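Local structure of putative phosphatase (Bacteroides thetaiotaomicron, 3KYA) at residues A[244-249]-A[263-268]; A[248-253]-A[310-315]. The protein is of unknown function, possibly a phosphatase, and pairs an IPT/TIG domain with a probable six-bladed beta-propeller that binds zinc. One frame throughout, in Å; residues are numbered along the deposited sequence.

Interaction 1: residues A[244-249]-A[263-268]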
ATOM      1  N   ALA A 244      20.383  -9.711  37.611  1.00 14.55           N
ATOM      2  CA  ALA A 244      19.358 -10.756  37.526  1.00 14.55           C
ATOM      3  C   ALA A 244      19.955 -12.070  37.037  1.00 14.79           C
ATOM      4  O   ALA A 244      20.779 -12.094  36.117  1.00 14.83           O
ATOM      5  CB  ALA A 244      18.206 -10.321  36.624  1.00 14.59           C
ATOM      6  N   ALA A 245      19.538 -13.162  37.672  1.00 15.09           N
ATOM      7  CA  ALA A 245      19.996 -14.497  37.317  1.00 15.05           C
ATOM      8  C   ALA A 245      18.862 -15.521  37.375  1.00 15.25           C
ATOM      9  O   ALA A 245      18.298 -15.756  38.448  1.00 14.92           O
ATOM     10  CB  ALA A 245      21.126 -14.946  38.252  1.00 14.85           C
ATOM     11  N   TYR A 246      18.523 -16.085  36.214  1.00 15.31           N
ATOM     12  CA  TYR A 246      17.598 -17.221  36.136  1.00 15.35           C
ATOM     13  C   TYR A 246      18.278 -18.246  35.221  1.00 15.57           C
ATOM     14  O   TYR A 246      18.916 -19.180  35.716  1.00 15.78           O
ATOM     15  CB  TYR A 246      16.188 -16.829  35.679  1.00 15.48           C
ATOM     16  CG  TYR A 246      15.266 -18.030  35.673  1.00 14.85           C
ATOM     17  CD1 TYR A 246      14.859 -18.614  36.873  1.00 16.13           C
ATOM     18  CD2 TYR A 246      14.841 -18.606  34.488  1.00 14.61           C
ATOM     19  CE1 TYR A 246      14.036 -19.730  36.893  1.00 15.45           C
ATOM     20  CE2 TYR A 246      14.005 -19.732  34.495  1.00 15.93           C
ATOM     21  CZ  TYR A 246      13.615 -20.288  35.705  1.00 16.48           C
ATOM     22  OH  TYR A 246      12.796 -21.397  35.736  1.00 16.39           O
ATOM     23  N   LYS A 247      18.157 -18.051  33.908  1.00 15.39           N
ATOM     24  CA  LYS A 247      18.844 -18.847  32.890  1.00 15.69           C
ATOM     25  C   LYS A 247      18.270 -18.557  31.513  1.00 15.42           C
ATOM     26  O   LYS A 247      17.132 -18.100  31.391  1.00 15.71           O
ATOM     27  CB  LYS A 247      18.752 -20.363  33.127  1.00 16.22           C
ATOM     28  CG  LYS A 247      17.348 -20.940  33.097  1.00 16.86           C
ATOM     29  CD  LYS A 247      17.372 -22.462  33.276  1.00 18.97           C
ATOM     30  CE  LYS A 247      15.983 -23.011  33.380  1.00 20.56           C
ATOM     31  NZ  LYS A 247      15.955 -24.498  33.537  1.00 20.31           N
ATOM     32  N   GLN A 248      19.064 -18.835  30.490  1.00 15.08           N
ATOM     33  CA  GLN A 248      18.612 -18.765  29.100  1.00 15.01           C
ATOM     34  C   GLN A 248      17.905 -17.471  28.695  1.00 14.78           C
ATOM     35  O   GLN A 248      16.865 -17.490  28.017  1.00 14.47           O
ATOM     36  CB  GLN A 248      17.695 -19.970  28.839  1.00 14.93           C
ATOM     37  CG  GLN A 248      18.382 -21.296  29.085  1.00 16.28           C
ATOM     38  CD  GLN A 248      17.465 -22.470  28.858  1.00 16.01           C
ATOM     39  OE1 GLN A 248      16.410 -22.576  29.475  1.00 18.39           O
ATOM     40  NE2 GLN A 248      17.863 -23.357  27.972  1.00 17.39           N
ATOM     41  N   CYS A 249      18.465 -16.341  29.111  1.00 14.78           N
ATOM     42  CA  CYS A 249      17.908 -15.041  28.736  1.00 14.85           C
ATOM     43  C   CYS A 249      18.284 -14.725  27.283  1.00 14.79           C
ATOM     44  O   CYS A 249      19.407 -15.003  26.855  1.00 14.92           O
ATOM     45  CB  CYS A 249      18.426 -13.963  29.673  1.00 14.92           C
ATOM     46  SG  CYS A 249      17.696 -12.352  29.415  1.00 15.50           S
ATOM     47  N   PHE A 263      12.811  -8.614  30.995  1.00 14.63           N
ATOM     48  CA  PHE A 263      13.727  -9.614  30.444  1.00 14.62           C
ATOM     49  C   PHE A 263      13.034 -10.990  30.465  1.00 14.85           C
ATOM     50  O   PHE A 263      12.081 -11.199  31.230  1.00 14.70           O
ATOM     51  CB  PHE A 263      15.083  -9.616  31.159  1.00 14.81           C
ATOM     52  CG  PHE A 263      15.023 -10.052  32.593  1.00 14.68           C
ATOM     53  CD1 PHE A 263      14.665  -9.162  33.589  1.00 14.20           C
ATOM     54  CD2 PHE A 263      15.366 -11.346  32.944  1.00 14.28           C
ATOM     55  CE1 PHE A 263      14.614  -9.567  34.912  1.00 15.65           C
ATOM     56  CE2 PHE A 263      15.300 -11.772  34.273  1.00 14.34           C
ATOM     57  CZ  PHE A 263      14.931 -10.881  35.253  1.00 14.92           C
ATOM     58  N   ASN A 264      13.487 -11.904  29.609  1.00 14.85           N
ATOM     59  CA  ASN A 264      12.844 -13.222  29.498  1.00 14.88           C
ATOM     60  C   ASN A 264      13.731 -14.412  29.842  1.00 14.93           C
ATOM     61  O   ASN A 264      14.872 -14.264  30.270  1.00 15.13           O
ATOM     62  CB  ASN A 264      12.347 -13.441  28.057  1.00 14.78           C
ATOM     63  CG  ASN A 264      13.459 -13.912  27.117  1.00 15.25           C
ATOM     64  OD1 ASN A 264      14.610 -13.450  27.200  1.00 16.63           O
ATOM     65  ND2 ASN A 264      13.119 -14.828  26.214  1.00 14.59           N
ATOM     66  N   SER A 265      13.145 -15.601  29.693  1.00 14.81           N
ATOM     67  CA  SER A 265      13.873 -16.850  29.692  1.00 14.61           C
ATOM     68  C   SER A 265      13.245 -17.715  28.599  1.00 14.83           C
ATOM     69  O   SER A 265      12.012 -17.812  28.486  1.00 14.64           O
ATOM     70  CB  SER A 265      13.834 -17.588  31.026  1.00 15.62           C
ATOM     71  OG  SER A 265      14.467 -18.857  30.898  1.00 15.36           O
ATOM     72  N   TYR A 266      14.102 -18.321  27.794  1.00 14.37           N
ATOM     73  CA  TYR A 266      13.697 -19.278  26.772  1.00 14.81           C
ATOM     74  C   TYR A 266      13.052 -20.547  27.361  1.00 15.02           C
ATOM     75  O   TYR A 266      12.203 -21.183  26.716  1.00 14.48           O
ATOM     76  CB  TYR A 266      14.946 -19.614  25.967  1.00 15.09           C
ATOM     77  CG  TYR A 266      14.999 -20.879  25.133  1.00 15.82           C
ATOM     78  CD1 TYR A 266      15.338 -22.099  25.707  1.00 16.52           C
ATOM     79  CD2 TYR A 266      14.848 -20.828  23.754  1.00 17.18           C
ATOM     80  CE1 TYR A 266      15.454 -23.238  24.946  1.00 17.85           C
ATOM     81  CE2 TYR A 266      14.973 -21.958  22.980  1.00 17.66           C
ATOM     82  CZ  TYR A 266      15.277 -23.154  23.580  1.00 18.49           C
ATOM     83  OH  TYR A 266      15.393 -24.269  22.817  1.00 22.40           O
ATOM     84  N   GLU A 267      13.454 -20.913  28.573  1.00 14.92           N
ATOM     85  CA  GLU A 267      12.949 -22.145  29.218  1.00 15.55           C
ATOM     86  C   GLU A 267      11.445 -22.372  28.982  1.00 15.56           C
ATOM     87  O   GLU A 267      11.046 -23.357  28.330  1.00 15.98           O
ATOM     88  CB  GLU A 267      13.235 -22.128  30.714  1.00 15.34           C
ATOM     89  CG  GLU A 267      12.837 -23.453  31.394  1.00 16.12           C
ATOM     90  CD  GLU A 267      12.708 -23.350  32.895  1.00 17.37           C
ATOM     91  OE1 GLU A 267      12.298 -22.281  33.399  1.00 17.11           O
ATOM     92  OE2 GLU A 267      12.997 -24.361  33.571  1.00 19.16           O
ATOM     93  N   LYS A 268      10.620 -21.473  29.515  1.00 16.07           N
ATOM     94  CA  LYS A 268       9.159 -21.527  29.336  1.00 16.60           C
ATOM     95  C   LYS A 268       8.616 -20.275  28.636  1.00 16.64           C
ATOM     96  O   LYS A 268       7.407 -20.080  28.538  1.00 16.20           O
ATOM     97  CB  LYS A 268       8.471 -21.681  30.687  1.00 16.96           C
ATOM     98  CG  LYS A 268       8.798 -22.973  31.408  1.00 17.87           C
ATOM     99  CD  LYS A 268       8.188 -22.960  32.799  1.00 21.08           C
ATOM    100  CE  LYS A 268       8.380 -24.286  33.501  1.00 23.52           C
ATOM    101  NZ  LYS A 268       7.921 -24.233  34.913  1.00 26.11           N
TER
HETATM  102  O   HOH W   1      16.518 -15.402  32.253  1.00 15.47           O
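Ala-244, near the end of the outermost strand of one propeller blade, sets its CB 3.6 Å from CZ of Phe-263 on the second strand of the next blade; the approach to the ring is oblique. Phe-300 also touches both side chains. Further along, Tyr-246 has CG anti to the backbone N (chi1 -178°), which carries the ring out so that its hydroxyl meets Glu-267. Its OH donates to Glu-267 OE1 at 2.5 Å, on the syn side of the carboxylate, while the OG of Ser-265 lies at the ring edge near CD2. Gln-270 gives the same OE1 a second donor. Lys-247 then reaches over with an extended chain, and its NZ forms a salt bridge to Glu-267 OE2 at 3.0 Å, coming from above the carboxylate plane, so the two oxygens are gripped from different directions. The backbone O of Lys-247 takes two donors, Ser-265 OG at 2.8 Å and a water that also bonds Asn-264 O. Ser-265 OG in turn accepts from the backbone N of Glu-267 in an ST turn. At Gln-248 the backbone O receives a nearly straight bond (173°) from Tyr-266 N, and the side-chain amide lies beside the Tyr-266 ring with the planes 74° apart. At Cys-249 the CA makes a CH...O contact with Asn-264 O at 3.5 Å, and SG lies 4.2 Å from CB of Phe-263.

Interaction 2: residues A[248-253]-A[310-315]. With EDO (1,2-ethanediol), chain B.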
ATOM      1  N   GLN A 248      19.064 -18.835  30.490  1.00 15.08           N
ATOM      2  CA  GLN A 248      18.612 -18.765  29.100  1.00 15.01           C
ATOM      3  C   GLN A 248      17.905 -17.471  28.695  1.00 14.78           C
ATOM      4  O   GLN A 248      16.865 -17.490  28.017  1.00 14.47           O
ATOM      5  CB  GLN A 248      17.695 -19.970  28.839  1.00 14.93           C
ATOM      6  CG  GLN A 248      18.382 -21.296  29.085  1.00 16.28           C
ATOM      7  CD  GLN A 248      17.465 -22.470  28.858  1.00 16.01           C
ATOM      8  OE1 GLN A 248      16.410 -22.576  29.475  1.00 18.39           O
ATOM      9  NE2 GLN A 248      17.863 -23.357  27.972  1.00 17.39           N
ATOM     10  N   CYS A 249      18.465 -16.341  29.111  1.00 14.78           N
ATOM     11  CA  CYS A 249      17.908 -15.041  28.736  1.00 14.85           C
ATOM     12  C   CYS A 249      18.284 -14.725  27.283  1.00 14.79           C
ATOM     13  O   CYS A 249      19.407 -15.003  26.855  1.00 14.92           O
ATOM     14  CB  CYS A 249      18.426 -13.963  29.673  1.00 14.92           C
ATOM     15  SG  CYS A 249      17.696 -12.352  29.415  1.00 15.50           S
ATOM     16  N   ASN A 250      17.350 -14.152  26.523  1.00 15.07           N
ATOM     17  CA  ASN A 250      17.596 -13.795  25.123  1.00 14.76           C
ATOM     18  C   ASN A 250      17.580 -12.272  24.906  1.00 14.71           C
ATOM     19  O   ASN A 250      17.779 -11.811  23.788  1.00 15.26           O
ATOM     20  CB  ASN A 250      16.558 -14.432  24.193  1.00 14.72           C
ATOM     21  CG  ASN A 250      16.327 -15.919  24.477  1.00 15.70           C
ATOM     22  OD1 ASN A 250      15.177 -16.349  24.596  1.00 16.36           O
ATOM     23  ND2 ASN A 250      17.410 -16.692  24.625  1.00 13.26           N
ATOM     24  N   GLY A 251      17.302 -11.501  25.951  1.00 14.65           N
ATOM     25  CA  GLY A 251      17.265 -10.046  25.830  1.00 14.61           C
ATOM     26  C   GLY A 251      16.620  -9.360  27.017  1.00 14.51           C
ATOM     27  O   GLY A 251      15.854  -9.984  27.768  1.00 13.89           O
ATOM     28  N   ALA A 252      16.949  -8.076  27.178  1.00 14.59           N
ATOM     29  CA  ALA A 252      16.402  -7.226  28.233  1.00 14.79           C
ATOM     30  C   ALA A 252      16.114  -5.843  27.644  1.00 15.25           C
ATOM     31  O   ALA A 252      16.946  -5.294  26.917  1.00 15.30           O
ATOM     32  CB  ALA A 252      17.360  -7.139  29.418  1.00 14.25           C
ATOM     33  N   THR A 253      14.952  -5.283  27.968  1.00 15.78           N
ATOM     34  CA  THR A 253      14.492  -4.012  27.397  1.00 15.98           C
ATOM     35  C   THR A 253      13.925  -3.084  28.467  1.00 15.86           C
ATOM     36  O   THR A 253      13.249  -3.550  29.396  1.00 16.23           O
ATOM     37  CB  THR A 253      13.384  -4.263  26.350  1.00 16.52           C
ATOM     38  OG1 THR A 253      13.803  -5.299  25.448  1.00 17.64           O
ATOM     39  CG2 THR A 253      13.063  -2.985  25.563  1.00 15.47           C
ATOM     40  N   SER A 310      10.735 -23.383  25.352  1.00 15.84           N
ATOM     41  CA  SER A 310      11.811 -23.237  24.383  1.00 15.79           C
ATOM     42  C   SER A 310      11.455 -22.169  23.344  1.00 15.43           C
ATOM     43  O   SER A 310      11.494 -22.421  22.143  1.00 15.61           O
ATOM     44  CB  SER A 310      12.131 -24.586  23.734  1.00 15.59           C
ATOM     45  OG  SER A 310      12.539 -25.524  24.731  1.00 15.20           O
ATOM     46  N   TRP A 311      11.113 -20.981  23.844  1.00 15.26           N
ATOM     47  CA  TRP A 311      10.666 -19.871  23.018  1.00 14.90           C
ATOM     48  C   TRP A 311      11.724 -18.769  23.100  1.00 14.88           C
ATOM     49  O   TRP A 311      11.916 -18.166  24.159  1.00 14.68           O
ATOM     50  CB  TRP A 311       9.310 -19.374  23.528  1.00 15.17           C
ATOM     51  CG  TRP A 311       8.243 -19.335  22.445  1.00 15.88           C
ATOM     52  CD1 TRP A 311       7.589 -18.236  21.944  1.00 16.51           C
ATOM     53  CD2 TRP A 311       7.731 -20.466  21.723  1.00 17.03           C
ATOM     54  NE1 TRP A 311       6.692 -18.628  20.971  1.00 17.41           N
ATOM     55  CE2 TRP A 311       6.776 -19.984  20.806  1.00 16.38           C
ATOM     56  CE3 TRP A 311       8.003 -21.843  21.757  1.00 17.71           C
ATOM     57  CZ2 TRP A 311       6.077 -20.832  19.941  1.00 17.35           C
ATOM     58  CZ3 TRP A 311       7.307 -22.687  20.896  1.00 18.45           C
ATOM     59  CH2 TRP A 311       6.355 -22.179  20.007  1.00 18.14           C
ATOM     60  N   GLU A 312      12.432 -18.548  21.997  1.00 14.50           N
ATOM     61  CA  GLU A 312      13.508 -17.556  21.945  1.00 15.02           C
ATOM     62  C   GLU A 312      12.970 -16.236  21.430  1.00 14.90           C
ATOM     63  O   GLU A 312      12.543 -16.161  20.271  1.00 15.22           O
ATOM     64  CB  GLU A 312      14.616 -18.051  21.023  1.00 14.99           C
ATOM     65  CG  GLU A 312      15.864 -17.174  21.050  1.00 15.58           C
ATOM     66  CD  GLU A 312      16.904 -17.577  20.034  1.00 16.75           C
ATOM     67  OE1 GLU A 312      16.679 -18.521  19.250  1.00 19.57           O
ATOM     68  OE2 GLU A 312      17.972 -16.939  20.020  1.00 15.75           O
ATOM     69  N   PHE A 313      13.019 -15.182  22.245  1.00 14.57           N
ATOM     70  CA  PHE A 313      12.446 -13.900  21.803  1.00 14.30           C
ATOM     71  C   PHE A 313      12.990 -12.660  22.477  1.00 14.08           C
ATOM     72  O   PHE A 313      13.535 -12.721  23.577  1.00 13.31           O
ATOM     73  CB  PHE A 313      10.907 -13.908  21.975  1.00 14.27           C
ATOM     74  CG  PHE A 313      10.433 -13.935  23.411  1.00 14.79           C
ATOM     75  CD1 PHE A 313      10.264 -15.145  24.086  1.00 15.94           C
ATOM     76  CD2 PHE A 313      10.119 -12.759  24.079  1.00 14.32           C
ATOM     77  CE1 PHE A 313       9.814 -15.172  25.406  1.00 15.59           C
ATOM     78  CE2 PHE A 313       9.666 -12.779  25.407  1.00 15.82           C
ATOM     79  CZ  PHE A 313       9.523 -13.990  26.067  1.00 14.76           C
ATOM     80  N   GLN A 314      12.804 -11.533  21.787  1.00 14.03           N
ATOM     81  CA  GLN A 314      13.154 -10.218  22.296  1.00 14.12           C
ATOM     82  C   GLN A 314      11.918  -9.316  22.318  1.00 13.82           C
ATOM     83  O   GLN A 314      10.911  -9.594  21.648  1.00 12.47           O
ATOM     84  CB  GLN A 314      14.297  -9.587  21.490  1.00 14.85           C
ATOM     85  CG  GLN A 314      15.568 -10.378  21.634  1.00 15.01           C
ATOM     86  CD  GLN A 314      16.780  -9.671  21.089  1.00 17.34           C
ATOM     87  OE1 GLN A 314      16.722  -8.990  20.056  1.00 15.96           O
ATOM     88  NE2 GLN A 314      17.901  -9.828  21.788  1.00 18.77           N
ATOM     89  N   ILE A 315      12.010  -8.254  23.119  1.00 13.39           N
ATOM     90  CA  ILE A 315      10.912  -7.327  23.367  1.00 13.31           C
ATOM     91  C   ILE A 315      11.243  -5.955  22.787  1.00 13.45           C
ATOM     92  O   ILE A 315      12.286  -5.359  23.127  1.00 13.59           O
ATOM     93  CB  ILE A 315      10.662  -7.198  24.886  1.00 13.59           C
ATOM     94  CG1 ILE A 315      10.425  -8.582  25.514  1.00 14.72           C
ATOM     95  CG2 ILE A 315       9.493  -6.266  25.182  1.00 13.17           C
ATOM     96  CD1 ILE A 315      10.399  -8.559  27.051  1.00 16.00           C
TER
HETATM   97  C1  EDO B   1      18.506 -20.239  23.243  1.00 34.88           C
HETATM   98  O1  EDO B   1      19.617 -19.391  22.902  1.00 35.84           O
HETATM   99  C2  EDO B   1      18.597 -20.662  24.706  1.00 32.13           C
HETATM  100  O2  EDO B   1      18.194 -19.598  25.573  1.00 33.10           O
HETATM  101  O   HOH W   2      13.815 -10.838  25.694  1.00 16.36           O
HETATM  102  O   HOH W   3      14.320  -8.224  24.871  1.00 14.54           O
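The carboxamide of Asn-250 lies across the aliphatic part of Glu-312 at about a right angle, CG to CG 3.7 Å, while the Glu-312 carboxylate is drawn off to a salt bridge with Arg-189. With CG beside its own backbone N (chi1 -47°), the Asn-250 amide is directed at the other chain segment: OD1 takes a weak hydrogen bond from Phe-313 N at 3.4 Å, and ND2 donates to O2 of a bound 1,2-ethanediol at 3.2 Å and, weakly, to Asp-212. The backbone O of Asn-250 is bonded by the side chain of Gln-314, whose NE2 lies 2.8 Å away in the carbonyl plane, with an angle of 163° at the hydrogen. With OE1 accepting from NE of Arg-143, both ends of the amide are bonded, which should fix its rotation. An alanine in place of Gln-314 would remove both groups and is likely to leave the buried carbonyl of Asn-250 and the NE of Arg-143 each without this partner. Beyond it, a water sits within hydrogen-bonding distance of the carbonyls of Gly-251 and Phe-313. Thr-253 OG1 donates to Ile-315 O at 2.8 Å, and a second water links that hydroxyl to Ile-315 N. The touching parts run 22° apart, yet side chains and water do the joining. This is how the innermost strands of successive blades, 252-254 and 313-317, sit side by side around the axis of a beta-propeller.

Interactions 1 and 2 start from the same turn, sharing Gln-248 and Cys-249, and their centres are 7 Å apart. Together they tie three consecutive blades, interaction 2 carrying on from the blade that interaction 1 reaches. Asn-264 OD1 and Asn-250 N, 2.9 Å apart, make a probable hydrogen bond between them, as do Glu-267 O and Ser-310 N at 3.0 Å. The 1,2-ethanediol, probably from crystallisation, lies about 3 Å from the side chain of Tyr-266. The side chain of Tyr-246 is about 11 Å from a zinc ion and about 7 Å from the side chain of Glu-219, a zinc-binding residue with no zinc bound to this chain in the model, whereas interaction 2 lies away from the known zinc-binding residues.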